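Local coordinates for protein 2-dehydropantoate 2-reductase (Enterococcus faecium, PDB 3WFI) that acts as an NAD-dependent D-mandelate dehydrogenase of the ketopantoate reductase family, interconverting D-mandelate and the corresponding 2-oxo acid, at residues B[111-116]-B[120-125]; B[183-188]-B[230-235]; B[270-275]-B[304-309]; B[78-83]-B[274-279]. All coordinates share one frame; numbering follows the deposited sequence.

Contact 1. Residues B[111-116]-B[120-125]; sequences DIIEKF and ENIYIG
Ile113, on helix 109-113, faces Ile122 at the start of a strand, and the two branched side chains carry nearly all of the contact. The gamma-methyl of Ile113 does the touching: chi1 of -61° puts CG1 beside the backbone N and leaves CG2 anti to it, 3.5 Å from CD1 of Ile122 and 3.8 Å from CG1 of Ile122. The ethyl arm of Ile122 is stretched out (chi2 175°), which carries its terminal methyl across the gap toward the helix, and the two side chains pass each other at a slant. At Glu114 the contact reaches the backbone, where CD1 of Ile122 comes 3.8 Å from the amide N of Glu114. The CB of Glu114 lies farther from the same methyl, 4.4 Å from CD1 of Ile122, so a residue with an aliphatic stem and a charged end suits this margin of the contact. Isoleucine fits both buried places, since its branches fill the space between a helix and a sheet without asking for polar partners. Together the segments form the return half of the beta-alpha-beta unit made by strand 98-102, helix 109-113 and strand 122-127. Tyr123, on the other side of the strand, packs on helix 157-168, while Ile112 and Phe116 lean on helix 80-90.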
loop_
_atom_site.group_PDB
_atom_site.type_symbol
_atom_site.label_atom_id
_atom_site.label_comp_id
_atom_site.label_asym_id
_atom_site.label_seq_id
_atom_site.Cartn_x
_atom_site.Cartn_y
_atom_site.Cartn_z
ATOM N N ASP B 111 -16.162 -2.754 19.557
ATOM C CA ASP B 111 -16.008 -4.193 19.287
ATOM C C ASP B 111 -15.179 -4.886 20.378
ATOM O O ASP B 111 -15.446 -6.018 20.730
ATOM C CB ASP B 111 -15.411 -4.423 17.899
ATOM C CG ASP B 111 -16.264 -3.795 16.796
ATOM O OD1 ASP B 111 -17.486 -3.596 17.007
ATOM O OD2 ASP B 111 -15.712 -3.456 15.738
ATOM N N ILE B 112 -14.171 -4.205 20.906
ATOM C CA ILE B 112 -13.434 -4.707 22.078
ATOM C C ILE B 112 -14.356 -4.701 23.303
ATOM O O ILE B 112 -14.509 -5.716 23.976
ATOM C CB ILE B 112 -12.181 -3.850 22.348
ATOM C CG1 ILE B 112 -11.186 -3.977 21.186
ATOM C CG2 ILE B 112 -11.509 -4.270 23.638
ATOM C CD1 ILE B 112 -10.172 -2.850 21.100
ATOM N N ILE B 113 -15.011 -3.568 23.553
ATOM C CA ILE B 113 -15.884 -3.414 24.724
ATOM C C ILE B 113 -17.022 -4.455 24.714
ATOM O O ILE B 113 -17.355 -5.042 25.757
ATOM C CB ILE B 113 -16.459 -1.981 24.815
ATOM C CG1 ILE B 113 -15.319 -0.954 24.953
ATOM C CG2 ILE B 113 -17.406 -1.858 26.002
ATOM C CD1 ILE B 113 -15.718 0.468 24.663
ATOM N N GLU B 114 -17.585 -4.712 23.531
ATOM C CA GLU B 114 -18.660 -5.710 23.368
ATOM C C GLU B 114 -18.319 -7.111 23.882
ATOM O O GLU B 114 -19.212 -7.889 24.225
ATOM C CB GLU B 114 -19.088 -5.813 21.898
ATOM C CG GLU B 114 -20.365 -6.615 21.694
ATOM C CD GLU B 114 -20.780 -6.700 20.239
ATOM O OE1 GLU B 114 -19.890 -6.835 19.378
ATOM O OE2 GLU B 114 -21.999 -6.631 19.969
ATOM N N LYS B 115 -17.036 -7.443 23.931
ATOM C CA LYS B 115 -16.609 -8.731 24.487
ATOM C C LYS B 115 -16.942 -8.845 25.974
ATOM O O LYS B 115 -17.006 -9.960 26.510
ATOM C CB LYS B 115 -15.105 -8.947 24.256
ATOM C CG LYS B 115 -14.749 -9.149 22.787
ATOM C CD LYS B 115 -13.267 -8.964 22.463
ATOM C CE LYS B 115 -12.994 -9.030 20.959
ATOM N NZ LYS B 115 -11.572 -8.716 20.625
ATOM N N PHE B 116 -17.173 -7.698 26.625
ATOM C CA PHE B 116 -17.332 -7.618 28.091
ATOM C C PHE B 116 -18.705 -7.156 28.550
ATOM O O PHE B 116 -19.141 -7.525 29.634
ATOM C CB PHE B 116 -16.262 -6.676 28.666
ATOM C CG PHE B 116 -14.861 -7.118 28.366
ATOM C CD1 PHE B 116 -14.164 -7.911 29.257
ATOM C CD2 PHE B 116 -14.245 -6.755 27.178
ATOM C CE1 PHE B 116 -12.863 -8.323 28.979
ATOM C CE2 PHE B 116 -12.947 -7.161 26.892
ATOM C CZ PHE B 116 -12.259 -7.954 27.793
ATOM N N GLU B 120 -26.088 -2.880 24.009
ATOM C CA GLU B 120 -27.153 -2.066 24.608
ATOM C C GLU B 120 -26.669 -1.252 25.818
ATOM O O GLU B 120 -27.277 -0.242 26.178
ATOM C CB GLU B 120 -28.403 -2.913 24.945
ATOM C CG GLU B 120 -28.447 -3.516 26.347
ATOM C CD GLU B 120 -29.683 -4.371 26.642
ATOM O OE1 GLU B 120 -29.785 -5.492 26.099
ATOM O OE2 GLU B 120 -30.534 -3.949 27.452
ATOM N N ASN B 121 -25.572 -1.685 26.429
ATOM C CA ASN B 121 -25.022 -1.000 27.601
ATOM C C ASN B 121 -23.781 -0.152 27.301
ATOM O O ASN B 121 -23.100 0.298 28.234
ATOM C CB ASN B 121 -24.675 -2.023 28.686
ATOM C CG ASN B 121 -25.904 -2.622 29.371
ATOM O OD1 ASN B 121 -25.823 -3.689 29.994
ATOM N ND2 ASN B 121 -27.027 -1.926 29.304
ATOM N N ILE B 122 -23.496 0.073 26.019
ATOM C CA ILE B 122 -22.301 0.845 25.628
ATOM C C ILE B 122 -22.703 2.229 25.133
ATOM O O ILE B 122 -23.654 2.381 24.342
ATOM C CB ILE B 122 -21.452 0.130 24.558
ATOM C CG1 ILE B 122 -21.042 -1.258 25.046
ATOM C CG2 ILE B 122 -20.191 0.936 24.248
ATOM C CD1 ILE B 122 -20.309 -2.097 24.018
ATOM N N TYR B 123 -21.963 3.234 25.605
ATOM C CA TYR B 123 -22.200 4.617 25.241
ATOM C C TYR B 123 -20.871 5.229 24.796
ATOM O O TYR B 123 -19.810 4.868 25.301
ATOM C CB TYR B 123 -22.809 5.402 26.412
ATOM C CG TYR B 123 -24.112 4.816 26.918
ATOM C CD1 TYR B 123 -25.334 5.296 26.466
ATOM C CD2 TYR B 123 -24.113 3.751 27.820
ATOM C CE1 TYR B 123 -26.521 4.748 26.902
ATOM C CE2 TYR B 123 -25.293 3.188 28.268
ATOM C CZ TYR B 123 -26.496 3.699 27.811
ATOM O OH TYR B 123 -27.666 3.147 28.230
ATOM N N ILE B 124 -20.940 6.121 23.818
ATOM C CA ILE B 124 -19.746 6.758 23.265
ATOM C C ILE B 124 -19.876 8.254 23.449
ATOM O O ILE B 124 -20.975 8.799 23.326
ATOM C CB ILE B 124 -19.569 6.433 21.774
ATOM C CG1 ILE B 124 -20.876 6.641 20.995
ATOM C CG2 ILE B 124 -19.099 5.001 21.614
ATOM C CD1 ILE B 124 -20.683 6.693 19.495
ATOM N N GLY B 125 -18.765 8.918 23.752
ATOM C CA GLY B 125 -18.805 10.353 23.951
ATOM C C GLY B 125 -17.510 11.107 23.702
ATOM O O GLY B 125 -16.453 10.523 23.471
#

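Contact 2. Residues B[183-188]-B[230-235]; sequences SIYRKA and AVEKIE
Tyr185 and Glu232 are joined by a phenol-carboxylate hydrogen bond, their side chains crossing at about a right angle. The donor is OH of Tyr185 and the acceptor OE1 of Glu232, only 2.5 Å apart, a short bond. Ring and carboxylate planes are turned 63° against each other: OE1 sits at the ring edge, in its plane, whereas the hydroxyl comes to OE1 from above the carboxylate plane, 47° out of it. An extended glutamate chain (chi2 171°) brings the group within reach from just beyond the end of helix 214-231. The other oxygen, OE2, is held by Lys284 and Tyr288, so the carboxylate is gripped at both oxygens, and the nearby ammonium probably favours its charged form. Ile234 adds a looser apolar touch, CG2 lying 4.4 Å from CD1 of Tyr185. Lys233, with positive phi, is the C-prime residue of the Schellman motif that ends the helix; Glu232 before it and Ile234 after it both face the tyrosine. Tyrosine suits this buried place on helix 180-191: its hydroxyl reaches the carboxylate, and its side chain packs on Val228 and Ala229 of helix 214-231 and on Ile281 of helix 278-288.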
loop_
_atom_site.group_PDB
_atom_site.type_symbol
_atom_site.label_atom_id
_atom_site.label_comp_id
_atom_site.label_asym_id
_atom_site.label_seq_id
_atom_site.Cartn_x
_atom_site.Cartn_y
_atom_site.Cartn_z
ATOM N N SER B 183 -19.861 11.509 13.792
ATOM C CA SER B 183 -18.712 12.405 13.825
ATOM C C SER B 183 -17.434 11.638 14.153
ATOM O O SER B 183 -16.352 11.992 13.673
ATOM C CB SER B 183 -18.928 13.595 14.783
ATOM O OG SER B 183 -18.227 13.401 15.987
ATOM N N ILE B 184 -17.565 10.559 14.927
ATOM C CA ILE B 184 -16.443 9.678 15.233
ATOM C C ILE B 184 -15.990 8.928 13.948
ATOM O O ILE B 184 -14.788 8.750 13.707
ATOM C CB ILE B 184 -16.793 8.637 16.349
ATOM C CG1 ILE B 184 -17.100 9.245 17.725
ATOM C CG2 ILE B 184 -15.700 7.572 16.490
ATOM C CD1 ILE B 184 -16.971 10.733 17.920
ATOM N N TYR B 185 -16.943 8.475 13.133
ATOM C CA TYR B 185 -16.596 7.840 11.845
ATOM C C TYR B 185 -15.941 8.836 10.901
ATOM O O TYR B 185 -14.949 8.515 10.272
ATOM C CB TYR B 185 -17.807 7.178 11.186
ATOM C CG TYR B 185 -17.850 5.657 11.327
ATOM C CD1 TYR B 185 -18.763 5.038 12.175
ATOM C CD2 TYR B 185 -17.000 4.835 10.565
ATOM C CE1 TYR B 185 -18.806 3.641 12.278
ATOM C CE2 TYR B 185 -17.034 3.446 10.660
ATOM C CZ TYR B 185 -17.933 2.847 11.504
ATOM O OH TYR B 185 -17.916 1.466 11.551
ATOM N N ARG B 186 -16.466 10.057 10.852
ATOM C CA ARG B 186 -15.905 11.108 9.994
ATOM C C ARG B 186 -14.473 11.445 10.390
ATOM O O ARG B 186 -13.584 11.549 9.542
ATOM C CB ARG B 186 -16.783 12.366 10.077
ATOM C CG ARG B 186 -16.308 13.564 9.263
ATOM C CD ARG B 186 -17.480 14.531 9.123
ATOM N NE ARG B 186 -17.168 15.806 8.486
ATOM C CZ ARG B 186 -16.628 16.854 9.100
ATOM N NH1 ARG B 186 -16.244 16.781 10.373
ATOM N NH2 ARG B 186 -16.441 17.983 8.417
ATOM N N LYS B 187 -14.241 11.619 11.687
ATOM C CA LYS B 187 -12.888 11.814 12.179
ATOM C C LYS B 187 -11.976 10.608 11.852
ATOM O O LYS B 187 -10.805 10.778 11.525
ATOM C CB LYS B 187 -12.910 12.083 13.686
ATOM C CG LYS B 187 -11.538 12.166 14.350
ATOM C CD LYS B 187 -10.651 13.218 13.696
ATOM C CE LYS B 187 -9.334 13.385 14.448
ATOM N NZ LYS B 187 -8.261 13.923 13.556
ATOM N N ALA B 188 -12.490 9.392 11.992
ATOM C CA ALA B 188 -11.657 8.202 11.739
ATOM C C ALA B 188 -11.236 8.106 10.279
ATOM O O ALA B 188 -10.150 7.580 9.981
ATOM C CB ALA B 188 -12.370 6.926 12.178
ATOM N N ALA B 230 -22.224 1.939 7.058
ATOM C CA ALA B 230 -23.600 1.695 6.621
ATOM C C ALA B 230 -24.200 0.418 7.237
ATOM O O ALA B 230 -25.377 0.383 7.579
ATOM C CB ALA B 230 -23.677 1.643 5.102
ATOM N N VAL B 231 -23.387 -0.620 7.388
ATOM C CA VAL B 231 -23.818 -1.846 8.069
ATOM C C VAL B 231 -24.215 -1.524 9.508
ATOM O O VAL B 231 -25.167 -2.091 10.040
ATOM C CB VAL B 231 -22.717 -2.928 8.058
ATOM C CG1 VAL B 231 -23.159 -4.164 8.846
ATOM C CG2 VAL B 231 -22.353 -3.319 6.631
ATOM N N GLU B 232 -23.512 -0.594 10.129
ATOM C CA GLU B 232 -23.828 -0.168 11.495
ATOM C C GLU B 232 -24.832 1.014 11.535
ATOM O O GLU B 232 -24.907 1.730 12.524
ATOM C CB GLU B 232 -22.531 0.167 12.231
ATOM C CG GLU B 232 -21.582 -1.026 12.252
ATOM C CD GLU B 232 -20.200 -0.730 12.767
ATOM O OE1 GLU B 232 -19.820 0.459 12.872
ATOM O OE2 GLU B 232 -19.476 -1.712 13.054
ATOM N N LYS B 233 -25.602 1.180 10.456
ATOM C CA LYS B 233 -26.697 2.147 10.374
ATOM C C LYS B 233 -26.217 3.581 10.435
ATOM O O LYS B 233 -26.956 4.462 10.871
ATOM C CB LYS B 233 -27.746 1.911 11.477
ATOM C CG LYS B 233 -28.172 0.461 11.655
ATOM C CD LYS B 233 -28.741 -0.116 10.374
ATOM C CE LYS B 233 -29.219 -1.556 10.566
ATOM N NZ LYS B 233 -29.290 -2.245 9.251
ATOM N N ILE B 234 -24.990 3.817 9.982
ATOM C CA ILE B 234 -24.447 5.156 9.906
ATOM C C ILE B 234 -24.171 5.469 8.436
ATOM O O ILE B 234 -23.353 4.810 7.800
ATOM C CB ILE B 234 -23.129 5.267 10.692
ATOM C CG1 ILE B 234 -23.367 5.034 12.209
ATOM C CG2 ILE B 234 -22.489 6.626 10.406
ATOM C CD1 ILE B 234 -23.872 6.251 12.965
ATOM N N GLU B 235 -24.847 6.475 7.904
ATOM C CA GLU B 235 -24.767 6.784 6.489
ATOM C C GLU B 235 -23.935 8.036 6.264
ATOM O O GLU B 235 -24.431 9.152 6.341
ATOM C CB GLU B 235 -26.184 6.895 5.933
ATOM C CG GLU B 235 -26.237 7.004 4.426
ATOM C CD GLU B 235 -27.662 7.091 3.876
ATOM O OE1 GLU B 235 -28.633 7.013 4.666
ATOM O OE2 GLU B 235 -27.806 7.217 2.643
#

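Contact 3. Residues B[270-275]-B[304-309]; sequences RLTEID and AKEDSL
Leu271 and Glu306 mark the closest backbone approach, their CA atoms 6.7 Å apart, where an extended piece of loop runs past the last turns of a helix. Leu271 and Thr272 are both extended (psi 145° and 166°), and the amide of Thr272 faces the helix. Glutamate suits position 306, long enough to reach the loop and able to accept several donors at one oxygen. Its OE2 takes two bonds from the same residue: N of Thr272 at 2.9 Å, and OG1 of Thr272 at 2.7 Å. Both donors come on the anti side of the carboxylate but from opposite faces of its plane. The hydroxyl can join because chi1 of 70° places OG1 between the backbone N and the carbonyl carbon. A water adds a third donor, 2.8 Å from OE2 of Glu306, and also gives a hydrogen to the O of Thr272. Threonine suits the spot because its side chain packs on Val302 and Leu265 while the hydroxyl binds. The side chain of Leu271 crosses that of Glu306 at about a right angle, its CD2 3.7 Å from OE1 of Glu306, an oxygen hydrogen-bonded to His303. The loop, which includes the NAD-binding residues Arg270 and Glu273, is thus fastened between helices 260-267 and 293-308, and the latter packs on the second subunit.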
loop_
_atom_site.group_PDB
_atom_site.type_symbol
_atom_site.label_atom_id
_atom_site.label_comp_id
_atom_site.label_asym_id
_atom_site.label_seq_id
_atom_site.Cartn_x
_atom_site.Cartn_y
_atom_site.Cartn_z
ATOM N N ARG B 270 8.274 4.567 17.417
ATOM C CA ARG B 270 7.301 3.844 18.224
ATOM C C ARG B 270 6.272 3.177 17.336
ATOM O O ARG B 270 5.986 3.662 16.242
ATOM C CB ARG B 270 6.571 4.805 19.155
ATOM C CG ARG B 270 7.385 5.290 20.344
ATOM C CD ARG B 270 6.418 5.916 21.348
ATOM N NE ARG B 270 5.742 7.058 20.739
ATOM C CZ ARG B 270 4.729 7.726 21.288
ATOM N NH1 ARG B 270 4.260 7.383 22.487
ATOM N NH2 ARG B 270 4.188 8.751 20.636
ATOM N N LEU B 271 5.687 2.092 17.830
ATOM C CA LEU B 271 4.594 1.429 17.142
ATOM C C LEU B 271 3.423 2.386 16.938
ATOM O O LEU B 271 3.145 3.245 17.788
ATOM C CB LEU B 271 4.126 0.193 17.921
ATOM C CG LEU B 271 5.097 -0.986 17.909
ATOM C CD1 LEU B 271 4.697 -2.037 18.942
ATOM C CD2 LEU B 271 5.173 -1.625 16.525
ATOM N N THR B 272 2.739 2.230 15.811
ATOM C CA THR B 272 1.597 3.056 15.479
ATOM C C THR B 272 0.290 2.448 15.980
ATOM O O THR B 272 0.231 1.282 16.349
ATOM C CB THR B 272 1.488 3.264 13.946
ATOM O OG1 THR B 272 1.112 2.032 13.317
ATOM C CG2 THR B 272 2.823 3.765 13.356
ATOM N N GLU B 273 -0.753 3.269 15.969
ATOM C CA GLU B 273 -2.109 2.849 16.281
ATOM C C GLU B 273 -2.857 2.327 15.058
ATOM O O GLU B 273 -4.083 2.263 15.081
ATOM C CB GLU B 273 -2.905 4.025 16.821
ATOM C CG GLU B 273 -2.392 4.536 18.133
ATOM C CD GLU B 273 -3.370 5.513 18.749
ATOM O OE1 GLU B 273 -3.901 6.356 17.985
ATOM O OE2 GLU B 273 -3.626 5.393 19.959
ATOM N N ILE B 274 -2.129 1.919 14.017
ATOM C CA ILE B 274 -2.757 1.521 12.753
ATOM C C ILE B 274 -3.831 0.422 12.941
ATOM O O ILE B 274 -4.882 0.458 12.281
ATOM C CB ILE B 274 -1.694 1.131 11.696
ATOM C CG1 ILE B 274 -2.314 0.994 10.305
ATOM C CG2 ILE B 274 -0.978 -0.147 12.082
ATOM C CD1 ILE B 274 -2.736 2.294 9.669
ATOM N N ASP B 275 -3.605 -0.515 13.861
ATOM C CA ASP B 275 -4.577 -1.604 14.064
ATOM C C ASP B 275 -5.908 -1.114 14.632
ATOM O O ASP B 275 -6.907 -1.830 14.544
ATOM C CB ASP B 275 -4.022 -2.722 14.951
ATOM C CG ASP B 275 -2.891 -3.478 14.309
ATOM O OD1 ASP B 275 -2.924 -3.727 13.077
ATOM O OD2 ASP B 275 -1.952 -3.852 15.036
ATOM N N ALA B 304 4.894 -3.250 7.928
ATOM C CA ALA B 304 6.155 -3.538 7.256
ATOM C C ALA B 304 7.172 -2.402 7.465
ATOM O O ALA B 304 8.375 -2.654 7.630
ATOM C CB ALA B 304 5.934 -3.785 5.771
ATOM N N LYS B 305 6.682 -1.163 7.474
ATOM C CA LYS B 305 7.565 -0.006 7.658
ATOM C C LYS B 305 8.087 0.027 9.104
ATOM O O LYS B 305 9.277 0.256 9.326
ATOM C CB LYS B 305 6.837 1.295 7.335
ATOM C CG LYS B 305 7.720 2.556 7.370
ATOM C CD LYS B 305 8.760 2.577 6.258
ATOM C CE LYS B 305 9.545 3.884 6.263
ATOM N NZ LYS B 305 10.487 3.962 5.125
ATOM N N GLU B 306 7.194 -0.224 10.062
ATOM C CA GLU B 306 7.580 -0.437 11.468
ATOM C C GLU B 306 8.698 -1.477 11.551
ATOM O O GLU B 306 9.748 -1.238 12.136
ATOM C CB GLU B 306 6.380 -0.899 12.315
ATOM C CG GLU B 306 5.317 0.159 12.577
ATOM C CD GLU B 306 4.037 -0.423 13.158
ATOM O OE1 GLU B 306 3.863 -1.657 13.089
ATOM O OE2 GLU B 306 3.219 0.351 13.704
ATOM N N ASP B 307 8.464 -2.630 10.941
ATOM C CA ASP B 307 9.415 -3.722 10.981
ATOM C C ASP B 307 10.757 -3.308 10.377
ATOM O O ASP B 307 11.797 -3.597 10.943
ATOM C CB ASP B 307 8.866 -4.951 10.260
ATOM C CG ASP B 307 7.641 -5.552 10.957
ATOM O OD1 ASP B 307 7.433 -5.302 12.159
ATOM O OD2 ASP B 307 6.901 -6.319 10.306
ATOM N N SER B 308 10.717 -2.606 9.252
ATOM C CA SER B 308 11.935 -2.192 8.564
ATOM C C SER B 308 12.775 -1.209 9.384
ATOM O O SER B 308 13.984 -1.114 9.175
ATOM C CB SER B 308 11.609 -1.589 7.190
ATOM O OG SER B 308 11.160 -0.250 7.280
ATOM N N LEU B 309 12.129 -0.475 10.287
ATOM C CA LEU B 309 12.809 0.427 11.218
ATOM C C LEU B 309 13.142 -0.240 12.559
ATOM O O LEU B 309 13.575 0.435 13.480
ATOM C CB LEU B 309 11.950 1.670 11.450
ATOM C CG LEU B 309 11.695 2.527 10.216
ATOM C CD1 LEU B 309 10.617 3.556 10.502
ATOM C CD2 LEU B 309 12.979 3.208 9.762
HETATM O O HOH W 1 1.396 -1.127 15.262
#

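Contact 4. Residues B[78-83]-B[274-279]; sequences TKAMQL and IDYING
The ring of Tyr276 lies with one face against the peptide that joins Ala80 to Met81. The carbonyl carbon of Ala80 stands 4.1 Å above the plane of the Tyr276 ring, over its centre, and the amide N of Met81 lies over the same face, displaced toward the rim. At the root of the ring the methyl of Ala80 closes in, with CB 3.6 Å from CG of Tyr276. Near the far side Met81 takes over, its CG 3.5 Å from CE2 of Tyr276, the two side chains crossing at about a right angle. A first torsion of -58° sets the tyrosine ring anti to its own carbonyl carbon and turns it toward segment 78-83. Ala80 suits this place because a single methyl lets the backbone come down onto the aromatic face, and methionine brings an unbranched apolar chain whose CG meets the ring at CE2. Outside the pair, Tyr276 also touches Ile112, while the sulfur of Met81 reaches toward the NAD-binding residues of the loop, Glu273 among them. Lys79 and Gln82 flank the touching residues and likewise bind NAD. No hydrogen bond or salt bridge crosses between the segments. Nucleotide-binding and helical domains therefore meet here, beside NAD-binding residues, through dispersion and a peptide lying over a ring face, an apolar join held by weakly directional forces.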
loop_
_atom_site.group_PDB
_atom_site.type_symbol
_atom_site.label_atom_id
_atom_site.label_comp_id
_atom_site.label_asym_id
_atom_site.label_seq_id
_atom_site.Cartn_x
_atom_site.Cartn_y
_atom_site.Cartn_z
ATOM N N THR B 78 -8.707 5.194 28.590
ATOM C CA THR B 78 -7.534 4.380 28.279
ATOM C C THR B 78 -7.277 4.440 26.777
ATOM O O THR B 78 -8.203 4.265 25.992
ATOM C CB THR B 78 -7.765 2.903 28.671
ATOM O OG1 THR B 78 -7.903 2.788 30.089
ATOM C CG2 THR B 78 -6.605 2.038 28.242
ATOM N N LYS B 79 -6.024 4.636 26.380
ATOM C CA LYS B 79 -5.672 4.608 24.954
ATOM C C LYS B 79 -6.060 3.285 24.295
ATOM O O LYS B 79 -6.102 2.238 24.944
ATOM C CB LYS B 79 -4.174 4.867 24.757
ATOM C CG LYS B 79 -3.765 6.285 25.106
ATOM C CD LYS B 79 -2.243 6.436 25.220
ATOM C CE LYS B 79 -1.773 7.730 24.586
ATOM N NZ LYS B 79 -0.293 7.831 24.468
ATOM N N ALA B 80 -6.341 3.351 22.994
ATOM C CA ALA B 80 -6.761 2.183 22.210
ATOM C C ALA B 80 -5.876 0.964 22.474
ATOM O O ALA B 80 -6.380 -0.128 22.736
ATOM C CB ALA B 80 -6.757 2.515 20.721
ATOM N N MET B 81 -4.562 1.170 22.442
ATOM C CA MET B 81 -3.604 0.062 22.546
ATOM C C MET B 81 -3.588 -0.592 23.936
ATOM O O MET B 81 -3.087 -1.708 24.091
ATOM C CB MET B 81 -2.186 0.515 22.127
ATOM C CG MET B 81 -2.042 0.795 20.626
ATOM S SD MET B 81 -0.445 1.395 20.015
ATOM C CE MET B 81 0.577 -0.054 20.253
ATOM N N GLN B 82 -4.163 0.083 24.932
ATOM C CA GLN B 82 -4.238 -0.458 26.287
ATOM C C GLN B 82 -5.665 -0.875 26.711
ATOM O O GLN B 82 -5.843 -1.421 27.789
ATOM C CB GLN B 82 -3.671 0.570 27.257
ATOM C CG GLN B 82 -2.204 0.912 27.018
ATOM C CD GLN B 82 -1.763 2.172 27.740
ATOM O OE1 GLN B 82 -2.494 3.169 27.784
ATOM N NE2 GLN B 82 -0.563 2.136 28.319
ATOM N N LEU B 83 -6.660 -0.662 25.848
ATOM C CA LEU B 83 -8.077 -0.829 26.216
ATOM C C LEU B 83 -8.470 -2.272 26.515
ATOM O O LEU B 83 -9.152 -2.540 27.499
ATOM C CB LEU B 83 -9.005 -0.283 25.112
ATOM C CG LEU B 83 -10.518 -0.496 25.331
ATOM C CD1 LEU B 83 -11.009 0.221 26.583
ATOM C CD2 LEU B 83 -11.317 -0.048 24.113
ATOM N N ILE B 274 -2.129 1.919 14.017
ATOM C CA ILE B 274 -2.757 1.521 12.753
ATOM C C ILE B 274 -3.831 0.422 12.941
ATOM O O ILE B 274 -4.882 0.458 12.281
ATOM C CB ILE B 274 -1.694 1.131 11.696
ATOM C CG1 ILE B 274 -2.314 0.994 10.305
ATOM C CG2 ILE B 274 -0.978 -0.147 12.082
ATOM C CD1 ILE B 274 -2.736 2.294 9.669
ATOM N N ASP B 275 -3.605 -0.515 13.861
ATOM C CA ASP B 275 -4.577 -1.604 14.064
ATOM C C ASP B 275 -5.908 -1.114 14.632
ATOM O O ASP B 275 -6.907 -1.830 14.544
ATOM C CB ASP B 275 -4.022 -2.722 14.951
ATOM C CG ASP B 275 -2.891 -3.478 14.309
ATOM O OD1 ASP B 275 -2.924 -3.727 13.077
ATOM O OD2 ASP B 275 -1.952 -3.852 15.036
ATOM N N TYR B 276 -5.918 0.099 15.198
ATOM C CA TYR B 276 -7.115 0.686 15.790
ATOM C C TYR B 276 -7.746 1.735 14.898
ATOM O O TYR B 276 -8.774 2.319 15.257
ATOM C CB TYR B 276 -6.780 1.266 17.169
ATOM C CG TYR B 276 -6.228 0.171 18.026
ATOM C CD1 TYR B 276 -7.075 -0.689 18.702
ATOM C CD2 TYR B 276 -4.864 -0.082 18.067
ATOM C CE1 TYR B 276 -6.575 -1.738 19.451
ATOM C CE2 TYR B 276 -4.349 -1.134 18.810
ATOM C CZ TYR B 276 -5.215 -1.961 19.494
ATOM O OH TYR B 276 -4.717 -3.012 20.237
ATOM N N ILE B 277 -7.172 1.937 13.712
ATOM C CA ILE B 277 -7.746 2.845 12.736
ATOM C C ILE B 277 -8.147 2.038 11.499
ATOM O O ILE B 277 -9.249 1.496 11.452
ATOM C CB ILE B 277 -6.794 4.027 12.432
ATOM C CG1 ILE B 277 -6.340 4.670 13.737
ATOM C CG2 ILE B 277 -7.485 5.058 11.549
ATOM C CD1 ILE B 277 -5.142 5.604 13.596
ATOM N N ASN B 278 -7.256 1.891 10.521
ATOM C CA ASN B 278 -7.594 1.096 9.342
ATOM C C ASN B 278 -7.860 -0.369 9.705
ATOM O O ASN B 278 -8.684 -1.025 9.077
ATOM C CB ASN B 278 -6.505 1.230 8.271
ATOM C CG ASN B 278 -6.370 2.655 7.773
ATOM O OD1 ASN B 278 -6.956 3.021 6.753
ATOM N ND2 ASN B 278 -5.648 3.488 8.523
ATOM N N GLY B 279 -7.131 -0.883 10.698
ATOM C CA GLY B 279 -7.286 -2.272 11.149
ATOM C C GLY B 279 -8.668 -2.560 11.687
ATOM O O GLY B 279 -9.200 -3.658 11.515
#

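Overall arrangement
Contact 1 belongs to the Rossmann-type domain and contacts 2 and 3 to the C-terminal helical domain; contact 4 bridges the two, pairing the start of helix 80-90 with the approach to helix 278-288. In sequence, contacts 1 and 2 fall between the two halves of contact 4, and contact 3 shares Ile274 and Asp275 with it. Centre to centre, contact 4 is about 13 Å from contact 3, touching through Met81, 15 Å from contact 1, through Ile112, and 17 Å from contact 2, through Ala188 and Ile277. Contacts 1 and 2, about 16 Å apart, do not touch. Four NAD-binding residues, Lys79, Gln82, Arg270 and Glu273, lie in contacts 3 and 4, where the domains face each other.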